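PDB 3GCE: ferredoxin component of carbazole 1,9a-dioxygenase, which carries a Rieske-type [2Fe-2S] cluster and, as the ferredoxin component, probably passes electrons to the terminal oxygenase of carbazole 1,9a-dioxygenase. Local coordinates for residues S9-V14 against E106-P111; D42-I47 against V100-T105; C51-A56 against P73-R78. All blocks are in the same frame, centred on the assembly; numbering follows the deposited sequence.

Contact 1: residues S9-V14 against E106-P111; sequences STPVRV and EILVAP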
loop_
_atom_site.group_PDB
_atom_site.type_symbol
_atom_site.label_atom_id
_atom_site.label_comp_id
_atom_site.label_asym_id
_atom_site.label_seq_id
_atom_site.Cartn_x
_atom_site.Cartn_y
_atom_site.Cartn_z
ATOM N N SER A 9 2.895 -20.627 -2.504
ATOM C CA SER A 9 1.738 -21.542 -2.315
ATOM C C SER A 9 0.336 -20.895 -2.361
ATOM O O SER A 9 -0.588 -21.337 -1.661
ATOM C CB SER A 9 1.940 -22.348 -1.032
ATOM O OG SER A 9 3.174 -23.047 -1.099
ATOM N N THR A 10 0.146 -19.861 -3.185
ATOM C CA THR A 10 1.202 -19.187 -3.941
ATOM C C THR A 10 0.956 -17.722 -3.718
ATOM O O THR A 10 -0.183 -17.335 -3.457
ATOM C CB THR A 10 1.067 -19.433 -5.451
ATOM O OG1 THR A 10 -0.320 -19.379 -5.826
ATOM C CG2 THR A 10 1.637 -20.765 -5.833
ATOM N N PRO A 11 1.992 -16.883 -3.878
ATOM C CA PRO A 11 1.738 -15.455 -3.739
ATOM C C PRO A 11 1.112 -14.889 -5.025
ATOM O O PRO A 11 0.786 -15.656 -5.939
ATOM C CB PRO A 11 3.128 -14.885 -3.513
ATOM C CG PRO A 11 4.020 -15.777 -4.263
ATOM C CD PRO A 11 3.395 -17.158 -4.222
ATOM N N VAL A 12 0.932 -13.568 -5.075
ATOM C CA VAL A 12 0.430 -12.900 -6.267
ATOM C C VAL A 12 1.528 -11.976 -6.826
ATOM O O VAL A 12 2.030 -11.110 -6.103
ATOM C CB VAL A 12 -0.847 -12.098 -5.914
ATOM C CG1 VAL A 12 -1.353 -11.291 -7.092
ATOM C CG2 VAL A 12 -1.934 -13.060 -5.324
ATOM N N ARG A 13 1.906 -12.159 -8.090
ATOM C CA ARG A 13 2.906 -11.290 -8.712
ATOM C C ARG A 13 2.121 -10.105 -9.235
ATOM O O ARG A 13 1.209 -10.287 -10.053
ATOM C CB ARG A 13 3.663 -11.926 -9.906
ATOM C CG ARG A 13 4.773 -10.930 -10.405
ATOM C CD ARG A 13 5.057 -10.726 -11.896
ATOM N NE ARG A 13 4.116 -9.838 -12.532
ATOM C CZ ARG A 13 4.365 -8.941 -13.497
ATOM N NH1 ARG A 13 5.573 -8.689 -13.988
ATOM N NH2 ARG A 13 3.354 -8.257 -13.936
ATOM N N VAL A 14 2.462 -8.906 -8.777
ATOM C CA VAL A 14 1.696 -7.715 -9.163
ATOM C C VAL A 14 2.369 -6.906 -10.253
ATOM O O VAL A 14 1.691 -6.272 -11.060
ATOM C CB VAL A 14 1.377 -6.814 -7.945
ATOM C CG1 VAL A 14 0.438 -7.570 -6.984
ATOM C CG2 VAL A 14 2.653 -6.368 -7.232
ATOM N N GLU A 106 10.727 -9.277 -9.498
ATOM C CA GLU A 106 9.268 -9.463 -9.459
ATOM C C GLU A 106 8.719 -9.146 -8.074
ATOM O O GLU A 106 9.223 -9.644 -7.058
ATOM C CB GLU A 106 8.869 -10.892 -9.847
ATOM C CG GLU A 106 9.458 -11.387 -11.166
ATOM C CD GLU A 106 9.088 -10.532 -12.362
ATOM O OE1 GLU A 106 8.035 -9.879 -12.343
ATOM O OE2 GLU A 106 9.867 -10.524 -13.335
ATOM N N ILE A 107 7.668 -8.339 -8.039
ATOM C CA ILE A 107 7.063 -7.978 -6.772
ATOM C C ILE A 107 5.980 -8.995 -6.422
ATOM O O ILE A 107 4.958 -9.115 -7.123
ATOM C CB ILE A 107 6.483 -6.532 -6.768
ATOM C CG1 ILE A 107 7.569 -5.499 -7.090
ATOM C CG2 ILE A 107 5.847 -6.230 -5.404
ATOM C CD1 ILE A 107 6.957 -4.072 -7.345
ATOM N N LEU A 108 6.201 -9.721 -5.335
ATOM C CA LEU A 108 5.275 -10.787 -4.926
ATOM C C LEU A 108 4.600 -10.420 -3.609
ATOM O O LEU A 108 5.287 -10.063 -2.647
ATOM C CB LEU A 108 6.054 -12.081 -4.751
ATOM C CG LEU A 108 6.910 -12.583 -5.933
ATOM C CD1 LEU A 108 7.670 -13.859 -5.529
ATOM C CD2 LEU A 108 6.014 -12.843 -7.152
ATOM N N VAL A 109 3.275 -10.543 -3.566
ATOM C CA VAL A 109 2.467 -10.201 -2.389
ATOM C C VAL A 109 1.770 -11.460 -1.849
ATOM O O VAL A 109 1.096 -12.173 -2.594
ATOM C CB VAL A 109 1.398 -9.114 -2.749
ATOM C CG1 VAL A 109 0.586 -8.672 -1.498
ATOM C CG2 VAL A 109 2.095 -7.886 -3.413
ATOM N N ALA A 110 1.939 -11.738 -0.563
ATOM C CA ALA A 110 1.247 -12.863 0.058
ATOM C C ALA A 110 -0.224 -12.518 0.254
ATOM O O ALA A 110 -0.536 -11.464 0.794
ATOM C CB ALA A 110 1.890 -13.211 1.383
ATOM N N PRO A 111 -1.138 -13.391 -0.200
ATOM C CA PRO A 111 -2.568 -13.116 -0.059
ATOM C C PRO A 111 -3.019 -13.246 1.388
ATOM O O PRO A 111 -2.338 -13.891 2.182
ATOM C CB PRO A 111 -3.234 -14.214 -0.906
ATOM C CG PRO A 111 -2.137 -14.841 -1.700
ATOM C CD PRO A 111 -0.901 -14.678 -0.872
#
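R13 and E106 close one end of the ladder between strands 12-14 and 106-109 with a salt bridge on the outer side of the sheet. From its CB, R13 first touches L108 CD2 at 3.7 Å, the non-hydrogen-bonded neighbour on the same face. CG passes over I107 O, and CD comes within 3.1 Å of E106 OE1. The chain bends at chi2 and chi3, which folds NE and CZ back round that oxygen until NH1 donates to E106 OE1 at 3.2 Å. The hydrogen bond is fairly straight (163°); it meets the syn side of the carboxylate and lies near the guanidinium plane, the two flat groups standing 27° apart. E106 OE1 also has a weak hydrogen bond with T16. On the other face V14 CG1 packs on V109 CG2 at 3.9 Å, next to F28 and V30 of strand 26-30, while V12 CG2 meets the ring of P111. V12 and V109 form a hydrogen-bonded pair, N to O at 2.9 Å in both directions, and V14 N reaches I107 O at 3.0 Å. This is antiparallel pairing of the first and last strands, which closes the beta-rich basal part of the Rieske fold.

Contact 2: residues D42-I47 against V100-T105; sequences DSVYAI and VVVDGT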
loop_
_atom_site.group_PDB
_atom_site.type_symbol
_atom_site.label_atom_id
_atom_site.label_comp_id
_atom_site.label_asym_id
_atom_site.label_seq_id
_atom_site.Cartn_x
_atom_site.Cartn_y
_atom_site.Cartn_z
ATOM N N ASP A 42 14.525 1.169 -2.787
ATOM C CA ASP A 42 14.336 -0.176 -3.314
ATOM C C ASP A 42 13.355 -1.003 -2.479
ATOM O O ASP A 42 13.152 -2.201 -2.746
ATOM C CB ASP A 42 15.675 -0.906 -3.411
ATOM C CG ASP A 42 16.552 -0.346 -4.514
ATOM O OD1 ASP A 42 16.072 -0.262 -5.672
ATOM O OD2 ASP A 42 17.708 0.020 -4.206
ATOM N N SER A 43 12.746 -0.375 -1.477
ATOM C CA SER A 43 11.781 -1.099 -0.645
ATOM C C SER A 43 10.403 -1.022 -1.276
ATOM O O SER A 43 10.090 -0.063 -1.981
ATOM C CB SER A 43 11.751 -0.531 0.756
ATOM O OG SER A 43 13.026 -0.631 1.345
ATOM N N VAL A 44 9.598 -2.054 -1.049
ATOM C CA VAL A 44 8.214 -2.067 -1.531
ATOM C C VAL A 44 7.339 -2.339 -0.313
ATOM O O VAL A 44 7.663 -3.231 0.512
ATOM C CB VAL A 44 7.990 -3.181 -2.581
ATOM C CG1 VAL A 44 6.552 -3.162 -3.114
ATOM C CG2 VAL A 44 8.989 -3.032 -3.725
ATOM N N TYR A 45 6.247 -1.581 -0.211
ATOM C CA TYR A 45 5.290 -1.721 0.890
ATOM C C TYR A 45 3.918 -1.996 0.326
ATOM O O TYR A 45 3.602 -1.553 -0.778
ATOM C CB TYR A 45 5.236 -0.419 1.703
ATOM C CG TYR A 45 6.592 -0.037 2.198
ATOM C CD1 TYR A 45 7.157 -0.703 3.266
ATOM C CD2 TYR A 45 7.333 0.960 1.569
ATOM C CE1 TYR A 45 8.417 -0.391 3.720
ATOM C CE2 TYR A 45 8.620 1.296 2.041
ATOM C CZ TYR A 45 9.130 0.614 3.122
ATOM O OH TYR A 45 10.377 0.908 3.613
ATOM N N ALA A 46 3.095 -2.714 1.084
ATOM C CA ALA A 46 1.758 -3.082 0.598
ATOM C C ALA A 46 0.782 -3.061 1.758
ATOM O O ALA A 46 1.053 -3.654 2.807
ATOM C CB ALA A 46 1.797 -4.473 -0.032
ATOM N N ILE A 47 -0.349 -2.370 1.580
ATOM C CA ILE A 47 -1.415 -2.364 2.595
ATOM C C ILE A 47 -2.737 -2.420 1.865
ATOM O O ILE A 47 -2.778 -2.216 0.656
ATOM C CB ILE A 47 -1.356 -1.128 3.581
ATOM C CG1 ILE A 47 -1.449 0.217 2.821
ATOM C CG2 ILE A 47 -0.074 -1.197 4.411
ATOM C CD1 ILE A 47 -1.800 1.444 3.742
ATOM N N VAL A 100 5.414 -8.670 1.521
ATOM C CA VAL A 100 5.912 -8.444 0.164
ATOM C C VAL A 100 7.349 -8.872 0.124
ATOM O O VAL A 100 8.129 -8.552 1.036
ATOM C CB VAL A 100 5.956 -6.959 -0.262
ATOM C CG1 VAL A 100 6.100 -6.820 -1.800
ATOM C CG2 VAL A 100 4.769 -6.199 0.211
ATOM N N VAL A 101 7.692 -9.555 -0.961
ATOM C CA VAL A 101 9.059 -9.921 -1.299
ATOM C C VAL A 101 9.315 -9.457 -2.749
ATOM O O VAL A 101 8.434 -9.547 -3.607
ATOM C CB VAL A 101 9.235 -11.472 -1.100
ATOM C CG1 VAL A 101 10.237 -12.103 -2.067
ATOM C CG2 VAL A 101 9.592 -11.794 0.351
ATOM N N VAL A 102 10.497 -8.904 -3.006
ATOM C CA VAL A 102 10.979 -8.733 -4.374
ATOM C C VAL A 102 11.964 -9.873 -4.681
ATOM O O VAL A 102 12.974 -10.042 -3.996
ATOM C CB VAL A 102 11.659 -7.372 -4.576
ATOM C CG1 VAL A 102 12.195 -7.246 -5.997
ATOM C CG2 VAL A 102 10.667 -6.219 -4.284
ATOM N N ASP A 103 11.661 -10.660 -5.710
ATOM C CA ASP A 103 12.482 -11.806 -6.053
ATOM C C ASP A 103 12.780 -11.717 -7.546
ATOM O O ASP A 103 11.870 -11.710 -8.363
ATOM C CB ASP A 103 11.738 -13.094 -5.670
ATOM C CG ASP A 103 12.552 -14.358 -5.922
ATOM O OD1 ASP A 103 12.825 -14.671 -7.108
ATOM O OD2 ASP A 103 12.902 -15.052 -4.932
ATOM N N GLY A 104 14.064 -11.594 -7.895
ATOM C CA GLY A 104 14.445 -11.445 -9.292
ATOM C C GLY A 104 13.657 -10.365 -10.026
ATOM O O GLY A 104 13.173 -10.600 -11.138
ATOM N N THR A 105 13.566 -9.186 -9.411
ATOM C CA THR A 105 12.792 -8.027 -9.924
ATOM C C THR A 105 11.257 -8.152 -9.895
ATOM O O THR A 105 10.550 -7.132 -9.985
ATOM C CB THR A 105 13.269 -7.538 -11.342
ATOM O OG1 THR A 105 12.972 -6.137 -11.487
ATOM C CG2 THR A 105 12.578 -8.277 -12.451
#
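V44 and V100 meet where two antiparallel sheets in the basal part of the Rieske fold come together along their edge strands, 43-48 of one and 100-103 of the other. The axes of strands 43-47 and 100-103 approach to 7.3 Å and run at 144° to each other, a separation filled by side chains, and the contact across it is wholly apolar. V44, V100 and V102 all direct their CB toward the opposing segment, as does A46, so the residues interlock in a short row. V44 and V100 cross at about a right angle, branch against branch, with V44 CG1 3.9 Å from V100 CG1. V44 divides its two methyls between two partners: with CG1 anti to the backbone N (chi1 -178°), CG2 is left to turn the other way and meet V102 CG2 at 3.6 Å, again with the side chains nearly perpendicular. V100 is forked in the same manner. Its CG1 serves V44, whereas CG2 is turned to the A46 methyl and also lies 4.0 Å from A46 N. An alanine in place of V100 would remove both methyls and would probably leave V44 CG1 and the A46 methyl without their partner, opening a gap between the two sheets.

Neighbouring strands continue the apolar layer. I107 of strand 106-109 touches both V44 and V100, while V37 and V35 of strand 33-40 lie against V44 and A46 respectively. Y45, by contrast, directs its CB away from strand 100-103, and its side chain packs instead on L68, V81 and R82. The backbones join just before strand 100-103, where A46 is hydrogen-bonded to Y98. The tightest point of the interface is two methyl carbons pressed together, A46 CB and V100 CG2, 3.4 Å apart.

Contact 3: residues C51-A56 against P73-R78; sequences CSHAEA and PLHVGR. With FES (Fe2/s2 (inorganic) cluster), chain B.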
loop_
_atom_site.group_PDB
_atom_site.type_symbol
_atom_site.label_atom_id
_atom_site.label_comp_id
_atom_site.label_asym_id
_atom_site.label_seq_id
_atom_site.Cartn_x
_atom_site.Cartn_y
_atom_site.Cartn_z
ATOM N N CYS A 51 -9.476 2.645 2.694
ATOM C CA CYS A 51 -9.314 3.398 3.941
ATOM C C CYS A 51 -10.236 2.799 5.014
ATOM O O CYS A 51 -11.361 2.390 4.701
ATOM C CB CYS A 51 -9.661 4.878 3.699
ATOM S SG CYS A 51 -9.397 5.918 5.137
ATOM N N SER A 52 -9.779 2.739 6.268
ATOM C CA SER A 52 -10.630 2.214 7.334
ATOM C C SER A 52 -11.661 3.230 7.848
ATOM O O SER A 52 -12.599 2.859 8.579
ATOM C CB SER A 52 -9.783 1.763 8.522
ATOM O OG SER A 52 -9.172 2.883 9.102
ATOM N N HIS A 53 -11.523 4.489 7.460
ATOM C CA HIS A 53 -12.406 5.499 8.009
ATOM C C HIS A 53 -13.774 5.493 7.295
ATOM O O HIS A 53 -14.823 5.516 7.940
ATOM C CB HIS A 53 -11.750 6.897 7.986
ATOM C CG HIS A 53 -12.707 7.996 8.316
ATOM N ND1 HIS A 53 -13.100 8.940 7.394
ATOM C CD2 HIS A 53 -13.413 8.250 9.441
ATOM C CE1 HIS A 53 -13.982 9.753 7.951
ATOM N NE2 HIS A 53 -14.198 9.346 9.190
ATOM N N ALA A 54 -13.748 5.485 5.968
ATOM C CA ALA A 54 -14.960 5.392 5.162
ATOM C C ALA A 54 -14.525 4.834 3.825
ATOM O O ALA A 54 -13.355 4.505 3.640
ATOM C CB ALA A 54 -15.626 6.756 5.007
ATOM N N GLU A 55 -15.447 4.701 2.886
ATOM C CA GLU A 55 -15.039 4.191 1.602
ATOM C C GLU A 55 -14.177 5.216 0.877
ATOM O O GLU A 55 -14.666 6.267 0.455
ATOM C CB GLU A 55 -16.236 3.799 0.745
ATOM C CG GLU A 55 -15.806 3.033 -0.493
ATOM C CD GLU A 55 -16.843 3.085 -1.589
ATOM O OE1 GLU A 55 -17.997 3.491 -1.296
ATOM O OE2 GLU A 55 -16.504 2.714 -2.739
ATOM N N ALA A 56 -12.889 4.916 0.748
ATOM C CA ALA A 56 -12.010 5.691 -0.141
ATOM C C ALA A 56 -10.814 4.832 -0.515
ATOM O O ALA A 56 -10.502 3.882 0.199
ATOM C CB ALA A 56 -11.558 6.988 0.516
ATOM N N PRO A 73 -7.268 10.246 -0.017
ATOM C CA PRO A 73 -7.705 11.413 -0.801
ATOM C C PRO A 73 -9.008 12.082 -0.322
ATOM O O PRO A 73 -9.300 13.234 -0.717
ATOM C CB PRO A 73 -7.907 10.844 -2.213
ATOM C CG PRO A 73 -8.208 9.398 -2.014
ATOM C CD PRO A 73 -7.396 8.977 -0.770
ATOM N N LEU A 74 -9.770 11.390 0.525
ATOM C CA LEU A 74 -11.107 11.844 0.825
ATOM C C LEU A 74 -11.159 12.758 2.048
ATOM O O LEU A 74 -11.658 13.884 1.941
ATOM C CB LEU A 74 -12.095 10.671 0.926
ATOM C CG LEU A 74 -13.571 11.038 1.078
ATOM C CD1 LEU A 74 -14.088 11.957 -0.074
ATOM C CD2 LEU A 74 -14.405 9.748 1.208
ATOM N N HIS A 75 -10.679 12.287 3.198
ATOM C CA HIS A 75 -10.632 13.148 4.392
ATOM C C HIS A 75 -9.219 13.289 4.951
ATOM O O HIS A 75 -9.019 13.745 6.105
ATOM C CB HIS A 75 -11.575 12.673 5.493
ATOM C CG HIS A 75 -12.943 12.300 5.009
ATOM N ND1 HIS A 75 -13.387 11.001 4.985
ATOM C CD2 HIS A 75 -13.974 13.058 4.557
ATOM C CE1 HIS A 75 -14.635 10.965 4.542
ATOM N NE2 HIS A 75 -15.012 12.202 4.259
ATOM N N VAL A 76 -8.250 12.885 4.135
ATOM C CA VAL A 76 -6.815 13.116 4.400
ATOM C C VAL A 76 -6.299 12.573 5.752
ATOM O O VAL A 76 -5.331 13.078 6.329
ATOM C CB VAL A 76 -6.338 14.587 4.076
ATOM C CG1 VAL A 76 -6.548 14.892 2.587
ATOM C CG2 VAL A 76 -6.989 15.671 4.976
ATOM N N GLY A 77 -6.969 11.527 6.239
ATOM C CA GLY A 77 -6.364 10.652 7.243
ATOM C C GLY A 77 -5.078 10.064 6.687
ATOM O O GLY A 77 -4.839 10.134 5.481
ATOM N N ARG A 78 -4.238 9.478 7.541
ATOM C CA ARG A 78 -2.996 8.849 7.062
ATOM C C ARG A 78 -2.749 7.482 7.673
ATOM O O ARG A 78 -3.207 7.214 8.784
ATOM C CB ARG A 78 -1.768 9.717 7.329
ATOM C CG ARG A 78 -1.764 11.071 6.596
ATOM C CD ARG A 78 -0.417 11.793 6.729
ATOM N NE ARG A 78 -0.486 13.150 6.168
ATOM C CZ ARG A 78 0.560 13.958 5.982
ATOM N NH1 ARG A 78 1.791 13.572 6.314
ATOM N NH2 ARG A 78 0.367 15.165 5.466
HETATM FE FE1 FES B . -10.119 7.965 4.340
HETATM FE FE2 FES B . -12.133 9.378 5.558
HETATM S S1 FES B . -9.910 9.589 5.917
HETATM S S2 FES B . -12.258 7.827 3.988
#
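H53 ND1 and H75 ND1 both bind the second iron of the cluster, FE2, each at 2.1 Å, and this shared metal ties loop 51-56 to loop 73-78. The two nitrogens stand 3.2 Å apart without a hydrogen bond between them, held close by the iron they share. The rings are splayed: their planes lie at 84°, and H75 ND1 sits at the edge of the H53 ring, near its plane. H53 extends with CG anti to its backbone nitrogen (chi1 170°), whereas H75 takes the other course, CG anti to its carbonyl carbon, and the two imidazoles thus converge on FE2 from separate loops. L74 CG lies over one face of the H75 ring, 3.6 Å above its plane and offset toward the rim.

The other iron, FE1, is bound by C51 SG at 2.3 Å and by C72, which directly precedes loop 73-78. C51 SG in addition accepts a hydrogen bond from H53 N, at 3.5 Å and an N-H...S angle of 165°; such a donor to the thiolate would be expected to withdraw charge from it and favour the reduced cluster. Small residues lie against the bridging sulfides. A54 N lies 3.4 Å from S2, with the A54 and A56 methyls beside the same sulfide, and G77 N approaches S1, which would crowd any side chain at that position.

Beside S2, A56 CB packs on L74 CB at 3.7 Å, an apolar contact that also links the loops. L74 CD2 approaches the backbone oxygen of E55. Two loops, each giving one cysteine to one iron and one histidine to the other, with the histidines at the exposed tip, form the hallmark Rieske [2Fe-2S] site.

How the contacts relate
Contacts 1 and 2 are neighbours in the basal part of the molecule, their centres 9 Å apart, and share the sheet in which strand 106-109 lies between 12-16 and 100-103. L108 N probably hydrogen-bonds to V101 O, so strand 106-109 couples the strand ladder of contact 1 to the packing between sheets in contact 2. Contact 3 lies on the opposite side of the chain's centre, its own centre 26 Å from that of contact 1 and 24 Å from that of contact 2. Along the chain, contact 1 spans contact 2, which in turn spans contact 3: the ends build the base, and the middle supplies the cluster loops.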